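Side-chain contacts in hydrogenase-specific maturation endopeptidase (PDB 5IJA), which probably acts as an endopeptidase in the maturation of [NiFe] hydrogenase: residues I85-F90 with I112-I117; G67-F72 with V140-K145; N32-G37 with F41-H46; E51-I56 with E105-A110. All blocks are in the same frame, centred on the assembly; numbering follows the deposited sequence.

Contact 1 of 4, residues I85-F90 with I112-I117; sequences IRSAHF and IHFIGI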
# COMPACT_ATOMS: atom_id res chain seq x y z
N ILE A 85 -2.16 -3.30 -13.30
CA ILE A 85 -1.73 -3.70 -11.97
C ILE A 85 -2.81 -4.48 -11.28
O ILE A 85 -3.94 -4.12 -11.41
CB ILE A 85 -1.48 -2.47 -11.09
CG1 ILE A 85 -0.41 -1.54 -11.67
CG2 ILE A 85 -1.06 -2.86 -9.70
CD1 ILE A 85 0.59 -2.18 -12.60
N ARG A 86 -2.46 -5.50 -10.53
CA ARG A 86 -3.50 -6.21 -9.80
C ARG A 86 -3.20 -6.36 -8.33
O ARG A 86 -2.39 -7.16 -7.95
CB ARG A 86 -3.78 -7.57 -10.42
CG ARG A 86 -3.63 -7.53 -11.93
CD ARG A 86 -3.83 -8.89 -12.57
NE ARG A 86 -3.19 -8.95 -13.87
CZ ARG A 86 -3.81 -8.84 -15.03
NH1 ARG A 86 -5.13 -8.69 -15.10
NH2 ARG A 86 -3.12 -8.88 -16.15
N SER A 87 -3.93 -5.63 -7.51
CA SER A 87 -3.87 -5.88 -6.09
C SER A 87 -5.24 -6.17 -5.64
O SER A 87 -6.08 -5.31 -5.54
CB SER A 87 -3.34 -4.70 -5.34
OG SER A 87 -4.14 -3.61 -5.53
N ALA A 88 -5.42 -7.41 -5.26
CA ALA A 88 -6.68 -7.87 -4.75
C ALA A 88 -6.95 -7.02 -3.53
O ALA A 88 -8.09 -6.71 -3.24
CB ALA A 88 -6.59 -9.33 -4.37
N HIS A 89 -5.89 -6.71 -2.80
CA HIS A 89 -6.03 -6.04 -1.55
C HIS A 89 -6.57 -4.64 -1.63
O HIS A 89 -7.53 -4.34 -1.00
CB HIS A 89 -4.69 -5.97 -0.89
CG HIS A 89 -3.98 -7.27 -0.82
ND1 HIS A 89 -4.34 -8.26 0.05
CD2 HIS A 89 -2.88 -7.72 -1.46
CE1 HIS A 89 -3.52 -9.28 -0.08
NE2 HIS A 89 -2.62 -8.97 -0.99
N PHE A 90 -6.01 -3.80 -2.48
CA PHE A 90 -6.52 -2.46 -2.56
C PHE A 90 -7.92 -2.55 -3.12
O PHE A 90 -8.79 -1.88 -2.68
CB PHE A 90 -5.64 -1.52 -3.36
CG PHE A 90 -6.08 -0.09 -3.29
CD1 PHE A 90 -6.32 0.50 -2.08
CD2 PHE A 90 -6.27 0.63 -4.41
CE1 PHE A 90 -6.74 1.79 -2.00
CE2 PHE A 90 -6.69 1.92 -4.35
CZ PHE A 90 -6.91 2.51 -3.14
N ILE A 112 -3.59 11.00 -2.65
CA ILE A 112 -3.41 9.56 -2.53
C ILE A 112 -2.28 9.05 -3.42
O ILE A 112 -2.23 9.36 -4.60
CB ILE A 112 -4.68 8.78 -2.90
CG1 ILE A 112 -5.91 9.40 -2.23
CG2 ILE A 112 -4.51 7.29 -2.53
CD1 ILE A 112 -5.89 9.38 -0.72
N HIS A 113 -1.41 8.23 -2.83
CA HIS A 113 -0.30 7.60 -3.53
C HIS A 113 -0.39 6.10 -3.37
O HIS A 113 -0.80 5.61 -2.31
CB HIS A 113 1.04 8.10 -2.97
CG HIS A 113 1.37 9.51 -3.34
ND1 HIS A 113 2.22 9.82 -4.37
CD2 HIS A 113 0.95 10.68 -2.82
CE1 HIS A 113 2.32 11.13 -4.48
NE2 HIS A 113 1.57 11.68 -3.54
N PHE A 114 0.01 5.36 -4.41
CA PHE A 114 -0.05 3.90 -4.39
C PHE A 114 1.33 3.39 -4.75
O PHE A 114 1.86 3.71 -5.81
CB PHE A 114 -1.10 3.35 -5.37
CG PHE A 114 -1.18 1.85 -5.40
CD1 PHE A 114 -0.37 1.11 -6.24
CD2 PHE A 114 -2.06 1.17 -4.56
CE1 PHE A 114 -0.42 -0.28 -6.25
CE2 PHE A 114 -2.12 -0.23 -4.57
CZ PHE A 114 -1.30 -0.95 -5.42
N ILE A 115 1.89 2.57 -3.87
CA ILE A 115 3.14 1.90 -4.14
C ILE A 115 2.86 0.41 -4.22
O ILE A 115 2.37 -0.18 -3.24
CB ILE A 115 4.18 2.17 -3.05
CG1 ILE A 115 4.35 3.68 -2.86
CG2 ILE A 115 5.51 1.50 -3.41
CD1 ILE A 115 5.27 4.05 -1.66
N GLY A 116 3.11 -0.19 -5.38
CA GLY A 116 2.87 -1.60 -5.57
C GLY A 116 4.16 -2.39 -5.72
O GLY A 116 5.06 -1.99 -6.46
N ILE A 117 4.26 -3.49 -4.99
CA ILE A 117 5.44 -4.34 -5.02
C ILE A 117 5.09 -5.64 -5.72
O ILE A 117 4.25 -6.41 -5.23
CB ILE A 117 5.97 -4.63 -3.61
CG1 ILE A 117 6.28 -3.32 -2.87
CG2 ILE A 117 7.22 -5.53 -3.66
CD1 ILE A 117 6.38 -3.49 -1.36
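The hydroxyl OG of Ser87 lies against the ring of Phe114, 3.9 Å from its CZ atom. No hydrogen bond crosses between the two segments. This polar atom meets the tip of the ring obliquely, within an otherwise apolar and buried contact. Ser87 stands at the N-cap position of helix 88-103, which runs over one face of the central sheet. Phe114 belongs to strand 111-118. Its CG is anti to the backbone N (chi1 179°), and the ring reaches from the strand toward the start of the helix. The sheet is sandwiched between helices, as expected of an alpha/beta/alpha fold. Neighbouring Ile115 touches helix 130-146, which covers the opposite face. In the first turn of the helix, Phe90 packs on the same ring, with its CB 3.9 Å from Phe114 CE2. The rings of Phe90 and Phe114 are inclined at 47°, with centroids 5.8 Å apart. Phe90 also packs on Ile55 of strand 52-59. Ile85, in the approach to the helix, adds a looser apolar touch, with CG2 4.4 Å from Phe114 CE1. The same side chain reaches Phe72 and Ile59.

Contact 2 of 4, residues G67-F72 with V140-K145; sequences GEVVHF and VEIAEK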
# COMPACT_ATOMS: atom_id res chain seq x y z
N GLY A 67 9.67 -8.24 -7.79
CA GLY A 67 10.57 -7.37 -7.07
C GLY A 67 10.53 -5.95 -7.60
O GLY A 67 11.09 -5.03 -6.99
N GLU A 68 9.87 -5.77 -8.74
CA GLU A 68 9.66 -4.45 -9.30
C GLU A 68 8.68 -3.64 -8.46
O GLU A 68 7.80 -4.21 -7.83
CB GLU A 68 9.12 -4.54 -10.72
CG GLU A 68 9.69 -3.53 -11.68
CD GLU A 68 10.88 -4.08 -12.42
OE1 GLU A 68 10.66 -4.74 -13.46
OE2 GLU A 68 12.02 -3.87 -11.95
N VAL A 69 8.83 -2.32 -8.47
CA VAL A 69 7.91 -1.47 -7.73
C VAL A 69 7.29 -0.40 -8.63
O VAL A 69 7.97 0.23 -9.44
CB VAL A 69 8.63 -0.80 -6.55
CG1 VAL A 69 7.69 0.16 -5.85
CG2 VAL A 69 9.16 -1.85 -5.57
N VAL A 70 5.98 -0.22 -8.50
CA VAL A 70 5.28 0.86 -9.19
C VAL A 70 4.85 1.92 -8.20
O VAL A 70 4.67 1.63 -7.02
CB VAL A 70 4.05 0.35 -9.94
CG1 VAL A 70 4.45 -0.68 -10.97
CG2 VAL A 70 3.04 -0.25 -8.96
N HIS A 71 4.67 3.14 -8.70
CA HIS A 71 4.23 4.26 -7.88
C HIS A 71 3.31 5.16 -8.68
O HIS A 71 3.76 5.84 -9.60
CB HIS A 71 5.42 5.07 -7.34
CG HIS A 71 5.04 6.36 -6.68
ND1 HIS A 71 5.93 7.40 -6.52
CD2 HIS A 71 3.88 6.77 -6.11
CE1 HIS A 71 5.33 8.40 -5.90
NE2 HIS A 71 4.08 8.04 -5.64
N PHE A 72 2.03 5.15 -8.33
CA PHE A 72 1.04 5.99 -8.99
C PHE A 72 0.39 6.92 -7.98
O PHE A 72 0.41 6.65 -6.77
CB PHE A 72 -0.02 5.14 -9.67
CG PHE A 72 0.53 4.03 -10.51
CD1 PHE A 72 1.45 4.29 -11.51
CD2 PHE A 72 0.13 2.72 -10.30
CE1 PHE A 72 1.96 3.27 -12.28
CE2 PHE A 72 0.64 1.69 -11.06
CZ PHE A 72 1.55 1.96 -12.06
N VAL A 140 10.15 1.25 0.49
CA VAL A 140 10.41 2.05 1.68
C VAL A 140 11.07 3.39 1.32
O VAL A 140 10.72 4.43 1.89
CB VAL A 140 11.29 1.27 2.68
CG1 VAL A 140 11.79 2.18 3.83
CG2 VAL A 140 10.50 0.12 3.24
N GLU A 141 11.98 3.36 0.36
CA GLU A 141 12.67 4.57 -0.10
C GLU A 141 11.71 5.58 -0.72
O GLU A 141 11.81 6.78 -0.45
CB GLU A 141 13.74 4.23 -1.13
CG GLU A 141 14.95 3.51 -0.58
CD GLU A 141 15.95 3.22 -1.67
OE1 GLU A 141 16.02 4.03 -2.63
OE2 GLU A 141 16.65 2.19 -1.59
N ILE A 142 10.81 5.09 -1.56
CA ILE A 142 9.79 5.95 -2.17
C ILE A 142 8.90 6.57 -1.10
O ILE A 142 8.64 7.77 -1.12
CB ILE A 142 8.93 5.17 -3.18
CG1 ILE A 142 9.81 4.63 -4.31
CG2 ILE A 142 7.82 6.04 -3.76
CD1 ILE A 142 9.08 3.76 -5.33
N ALA A 143 8.45 5.76 -0.15
CA ALA A 143 7.55 6.25 0.89
C ALA A 143 8.20 7.32 1.78
O ALA A 143 7.54 8.26 2.21
CB ALA A 143 7.06 5.08 1.74
N GLU A 144 9.49 7.16 2.09
CA GLU A 144 10.18 8.13 2.95
C GLU A 144 10.25 9.49 2.27
O GLU A 144 10.10 10.53 2.92
CB GLU A 144 11.59 7.64 3.32
CG GLU A 144 11.59 6.41 4.23
CD GLU A 144 12.83 6.31 5.11
OE1 GLU A 144 13.02 7.18 6.00
OE2 GLU A 144 13.62 5.35 4.93
N LYS A 145 10.47 9.48 0.96
CA LYS A 145 10.40 10.71 0.18
C LYS A 145 9.01 11.36 0.23
O LYS A 145 8.91 12.57 0.35
CB LYS A 145 10.82 10.44 -1.27
CG LYS A 145 12.21 9.85 -1.36
CD LYS A 145 12.63 9.45 -2.76
CE LYS A 145 14.12 9.07 -2.74
NZ LYS A 145 14.52 8.18 -3.86
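Val69 meets Ile142 first, with Val69 CG1 3.9 Å from Ile142 CD1. The two side chains lie alongside each other, running in opposite senses. In Val69 the branch used is the one anti to the backbone N (chi1 176°). Strand 69-73 is an outermost strand of the mixed sheet and pairs antiparallel with strand 111-118, for example through the backbones of Val70 and Gly116. Helix 130-146 lies over the face of the sheet to which Val69 and His71 point, so the contact is a helix packed on the edge of an alpha/beta/alpha sandwich. The ring of His71 meets the short branch of Ile142, whose CG2 is 3.6 Å from His71 ND1. The methyl approaches obliquely and touches CG and CE1 of the same ring at longer range. Ile142 thus divides its two branches between the two strand residues. The extended arm through CG1 (chi2 176°) carries CD1 to Val69, and CG2 serves His71. Ile115 of strand 111-118 touches both Val69 and Ile142. The second ring nitrogen of His71, NE2, is hydrogen-bonded to His113 ND1.

Contact 3 of 4, residues N32-G37 with F41-H46; sequences NVLEVG and FRLANH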
# COMPACT_ATOMS: atom_id res chain seq x y z
N ASN A 32 4.09 7.43 10.57
CA ASN A 32 2.73 7.12 10.95
C ASN A 32 2.19 6.05 10.02
O ASN A 32 1.77 6.35 8.90
CB ASN A 32 1.86 8.38 10.90
CG ASN A 32 0.43 8.14 11.34
OD1 ASN A 32 0.07 7.05 11.78
ND2 ASN A 32 -0.40 9.17 11.22
N VAL A 33 2.22 4.81 10.49
CA VAL A 33 1.79 3.66 9.70
C VAL A 33 0.59 2.94 10.29
O VAL A 33 0.60 2.54 11.45
CB VAL A 33 2.93 2.63 9.56
CG1 VAL A 33 2.46 1.41 8.75
CG2 VAL A 33 4.13 3.27 8.92
N LEU A 34 -0.45 2.77 9.48
CA LEU A 34 -1.57 1.93 9.88
C LEU A 34 -1.51 0.62 9.14
O LEU A 34 -1.51 0.58 7.90
CB LEU A 34 -2.93 2.60 9.61
CG LEU A 34 -4.13 1.69 9.89
CD1 LEU A 34 -4.31 1.44 11.40
CD2 LEU A 34 -5.44 2.23 9.26
N GLU A 35 -1.45 -0.48 9.88
CA GLU A 35 -1.49 -1.77 9.21
C GLU A 35 -2.95 -2.13 8.92
O GLU A 35 -3.71 -2.56 9.80
CB GLU A 35 -0.79 -2.84 10.04
CG GLU A 35 -0.47 -4.09 9.24
CD GLU A 35 0.40 -5.09 9.99
OE1 GLU A 35 1.51 -4.73 10.45
OE2 GLU A 35 -0.03 -6.26 10.12
N VAL A 36 -3.36 -1.90 7.68
CA VAL A 36 -4.73 -2.15 7.27
C VAL A 36 -4.94 -3.64 7.02
O VAL A 36 -5.98 -4.20 7.36
CB VAL A 36 -5.09 -1.36 6.00
CG1 VAL A 36 -6.41 -1.84 5.40
CG2 VAL A 36 -5.10 0.13 6.29
N GLY A 37 -3.94 -4.28 6.42
CA GLY A 37 -4.06 -5.67 6.03
C GLY A 37 -5.10 -5.85 4.95
O GLY A 37 -4.87 -5.49 3.79
N PHE A 41 -11.66 -0.61 7.08
CA PHE A 41 -12.42 0.10 8.12
C PHE A 41 -11.61 0.32 9.40
O PHE A 41 -12.04 1.06 10.30
CB PHE A 41 -13.73 -0.64 8.40
CG PHE A 41 -14.74 -0.50 7.29
CD1 PHE A 41 -15.07 0.76 6.81
CD2 PHE A 41 -15.31 -1.61 6.70
CE1 PHE A 41 -15.99 0.91 5.78
CE2 PHE A 41 -16.21 -1.47 5.66
CZ PHE A 41 -16.56 -0.22 5.20
N ARG A 42 -10.44 -0.30 9.49
CA ARG A 42 -9.48 0.04 10.54
C ARG A 42 -9.10 1.52 10.50
O ARG A 42 -8.68 2.11 11.49
CB ARG A 42 -8.21 -0.80 10.41
CG ARG A 42 -8.43 -2.30 10.63
CD ARG A 42 -7.10 -3.02 10.81
NE ARG A 42 -7.28 -4.41 11.21
CZ ARG A 42 -6.30 -5.30 11.31
NH1 ARG A 42 -5.05 -4.95 11.02
NH2 ARG A 42 -6.56 -6.55 11.69
N LEU A 43 -9.23 2.12 9.32
CA LEU A 43 -8.87 3.50 9.16
C LEU A 43 -9.83 4.44 9.90
O LEU A 43 -9.45 5.56 10.26
CB LEU A 43 -8.85 3.83 7.66
CG LEU A 43 -8.50 5.25 7.24
CD1 LEU A 43 -7.12 5.69 7.69
CD2 LEU A 43 -8.60 5.29 5.74
N ALA A 44 -11.07 4.01 10.09
CA ALA A 44 -12.05 4.86 10.78
C ALA A 44 -11.52 5.33 12.13
O ALA A 44 -11.60 6.52 12.47
CB ALA A 44 -13.36 4.11 10.95
N ASN A 45 -10.93 4.41 12.88
CA ASN A 45 -10.41 4.72 14.20
C ASN A 45 -9.06 5.44 14.20
O ASN A 45 -8.63 5.96 15.24
CB ASN A 45 -10.30 3.44 15.03
CG ASN A 45 -11.64 2.84 15.36
OD1 ASN A 45 -12.58 3.56 15.70
ND2 ASN A 45 -11.75 1.52 15.26
N HIS A 46 -8.40 5.48 13.06
CA HIS A 46 -7.01 5.93 13.03
C HIS A 46 -6.79 7.28 12.35
O HIS A 46 -5.90 8.05 12.74
CB HIS A 46 -6.16 4.86 12.33
CG HIS A 46 -4.69 5.13 12.41
ND1 HIS A 46 -3.91 4.71 13.47
CD2 HIS A 46 -3.85 5.78 11.56
CE1 HIS A 46 -2.66 5.08 13.27
NE2 HIS A 46 -2.60 5.74 12.12
O HOH W 1 -3.45 9.01 12.17
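Asn32 and His46 tie strand 33-37 to the segment that follows it. The strand is an outermost one of the central sheet in this alpha/beta/alpha fold. Residues 41-46 coil through short turns, with Ala44 N bonded to Phe41 O and His46 N to Leu43 O. His46 donates from NE2 to Asn32 OD1 over 3.0 Å, with an N-H...O angle of 155°. The bond uses a lone pair of OD1 in the carbonyl plane and lies near the plane of the imidazole. The amide and ring planes are nevertheless turned 49° apart. A water completes the link. It accepts from Asn32 ND2 at 3.2 Å and donates to His46 O at 2.7 Å. Both ends of the amide are therefore engaged, which fixes its orientation.

Leu34 lies under the same ring. Its CB makes a CH-pi contact 4.0 Å from the centroid of the His46 ring, over one face. CG of Leu34 is anti to the backbone N (chi1 174°), and the side chain runs along the ring so that CD1 also touches His46 CG. The other methyl, CD2, points to residues 41-46 and comes 3.7 Å from Leu43 CA. Leu43 itself packs onto Leu97 and Leu100 of helix 88-103.

Arg42 reaches back to the strand with its chain extended from CG to NE. Val36 O lies over one face of the guanidinium group. At the group's edge, in its plane, Arg42 NH1 donates to Glu35 O at 3.0 Å.

Contact 4 of 4, residues E51-I56 with E105-A110; sequences ERIVII and ERLKRA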
# COMPACT_ATOMS: atom_id res chain seq x y z
N GLU A 51 -3.02 14.88 5.19
CA GLU A 51 -3.31 15.45 3.88
C GLU A 51 -2.76 14.61 2.74
O GLU A 51 -3.09 14.85 1.58
CB GLU A 51 -2.75 16.88 3.78
CG GLU A 51 -3.29 17.85 4.84
CD GLU A 51 -2.32 18.09 6.00
OE1 GLU A 51 -1.63 17.13 6.43
OE2 GLU A 51 -2.24 19.24 6.48
N ARG A 52 -1.89 13.65 3.07
CA ARG A 52 -1.32 12.73 2.11
C ARG A 52 -1.45 11.32 2.65
O ARG A 52 -1.18 11.09 3.83
CB ARG A 52 0.14 13.06 1.82
CG ARG A 52 0.78 12.19 0.73
CD ARG A 52 2.19 12.70 0.41
NE ARG A 52 2.14 14.06 -0.11
CZ ARG A 52 3.16 14.91 -0.12
NH1 ARG A 52 4.34 14.55 0.38
NH2 ARG A 52 3.01 16.14 -0.61
N ILE A 53 -1.93 10.42 1.80
CA ILE A 53 -2.04 8.99 2.16
C ILE A 53 -1.18 8.16 1.22
O ILE A 53 -1.32 8.25 0.00
CB ILE A 53 -3.49 8.49 2.04
CG1 ILE A 53 -4.45 9.34 2.87
CG2 ILE A 53 -3.59 7.03 2.43
CD1 ILE A 53 -4.18 9.32 4.34
N VAL A 54 -0.31 7.32 1.77
CA VAL A 54 0.55 6.50 0.94
C VAL A 54 0.19 5.03 1.15
O VAL A 54 0.43 4.49 2.22
CB VAL A 54 2.01 6.71 1.29
CG1 VAL A 54 2.87 5.74 0.52
CG2 VAL A 54 2.39 8.17 1.01
N ILE A 55 -0.39 4.40 0.14
CA ILE A 55 -0.82 3.00 0.22
C ILE A 55 0.29 2.11 -0.30
O ILE A 55 0.83 2.37 -1.37
CB ILE A 55 -2.12 2.80 -0.57
CG1 ILE A 55 -3.23 3.61 0.08
CG2 ILE A 55 -2.52 1.33 -0.64
CD1 ILE A 55 -4.39 3.82 -0.84
N ILE A 56 0.65 1.08 0.44
CA ILE A 56 1.67 0.16 0.01
C ILE A 56 1.08 -1.24 -0.02
O ILE A 56 0.53 -1.69 0.93
CB ILE A 56 2.91 0.17 0.91
CG1 ILE A 56 3.41 1.57 1.16
CG2 ILE A 56 4.03 -0.62 0.27
CD1 ILE A 56 4.72 1.64 1.89
N GLU A 105 -14.47 14.98 4.72
CA GLU A 105 -13.99 15.78 3.59
C GLU A 105 -12.48 15.85 3.51
O GLU A 105 -11.93 16.04 2.42
CB GLU A 105 -14.55 17.20 3.66
CG GLU A 105 -15.85 17.42 2.87
CD GLU A 105 -15.68 17.23 1.36
OE1 GLU A 105 -14.58 17.51 0.83
OE2 GLU A 105 -16.66 16.81 0.71
N ARG A 106 -11.79 15.72 4.64
CA ARG A 106 -10.34 15.81 4.61
C ARG A 106 -9.77 14.59 3.92
O ARG A 106 -8.78 14.70 3.18
CB ARG A 106 -9.74 15.92 6.02
CG ARG A 106 -10.29 17.08 6.84
CD ARG A 106 -9.89 16.93 8.30
NE ARG A 106 -10.43 15.70 8.86
CZ ARG A 106 -10.15 15.26 10.07
NH1 ARG A 106 -9.33 15.97 10.86
NH2 ARG A 106 -10.67 14.12 10.50
N LEU A 107 -10.38 13.44 4.18
CA LEU A 107 -9.95 12.19 3.57
C LEU A 107 -10.26 12.21 2.10
O LEU A 107 -9.47 11.76 1.26
CB LEU A 107 -10.61 10.99 4.24
CG LEU A 107 -10.09 9.63 3.77
CD1 LEU A 107 -8.63 9.48 4.08
CD2 LEU A 107 -10.87 8.52 4.47
N LYS A 108 -11.44 12.73 1.78
CA LYS A 108 -11.87 12.83 0.38
C LYS A 108 -10.90 13.67 -0.44
O LYS A 108 -10.61 13.32 -1.59
CB LYS A 108 -13.29 13.41 0.31
CG LYS A 108 -13.87 13.41 -1.12
CD LYS A 108 -15.37 13.23 -1.09
CE LYS A 108 -16.08 14.46 -1.60
NZ LYS A 108 -17.49 14.15 -1.94
N ARG A 109 -10.40 14.76 0.14
CA ARG A 109 -9.52 15.69 -0.58
C ARG A 109 -8.03 15.35 -0.44
O ARG A 109 -7.18 16.01 -1.05
CB ARG A 109 -9.77 17.13 -0.09
N ALA A 110 -7.71 14.33 0.35
CA ALA A 110 -6.32 13.99 0.60
C ALA A 110 -5.61 13.51 -0.66
O ALA A 110 -6.23 12.93 -1.55
CB ALA A 110 -6.22 12.91 1.70
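The backbones come closest where Glu51 and Ala110 face each other, with CA atoms 4.7 Å apart and a CA-H...O contact of 3.5 Å from Ala110 CA to Glu51 O. The angle at the hydrogen is 120°, so this is a bent, weak approach. It sits at one end of two parallel neighbouring strands of the alpha/beta/alpha fold, 52-59 and 111-118. The short helix 105-109 leads through Ala110 into the second of them. Backbone hydrogen bonds of Glu111 with Glu51 and Ile53 continue the pairing just past this point.

Ala110 directs its methyl at the first strand. The CB atom is 3.7 Å from Glu51 O and 4.2 Å from Ile53 CG1. Ile53 is buried, and its CG1 arm is anti to the carbonyl carbon (chi1 -55°). That turns CG1 toward the helix, where it meets both Ala110 CB and Leu107 CD1. The side chain of Ile53 also touches Leu4 and Leu6 of strand 3-8. Glu51 points its CB away from the helix, and its OE1 is hydrogen-bonded to Arg2 N. Leu107 is buried against Leu100 and Met101 of helix 88-103. Its CD1 reaches in to 4.4 Å from Ile53 CG1.

In the fold
All four contacts reach the same mixed sheet, whose order is 33-37, 3-8, 52-59, 111-118, 69-73. Contact 3 is on one outermost strand and contact 2 on the other, with centres about 20 Å apart and no touch. Contacts 1 and 4 share the middle: strands 111-118 and 52-59 are neighbours and pair through Ile55 with His113 and Ile115. Contact 1 also pairs with contact 2 through strand 69-73. Along the chain, contact 3 closes first. Contact 4 then crosses both 1 and 2, and contact 1 is nested within contact 2. Helix 88-103 and helix 130-146 cover opposite faces; contacts 1 and 2 join these layers to the sheet, and contact 3 secures a loop beside its edge strand.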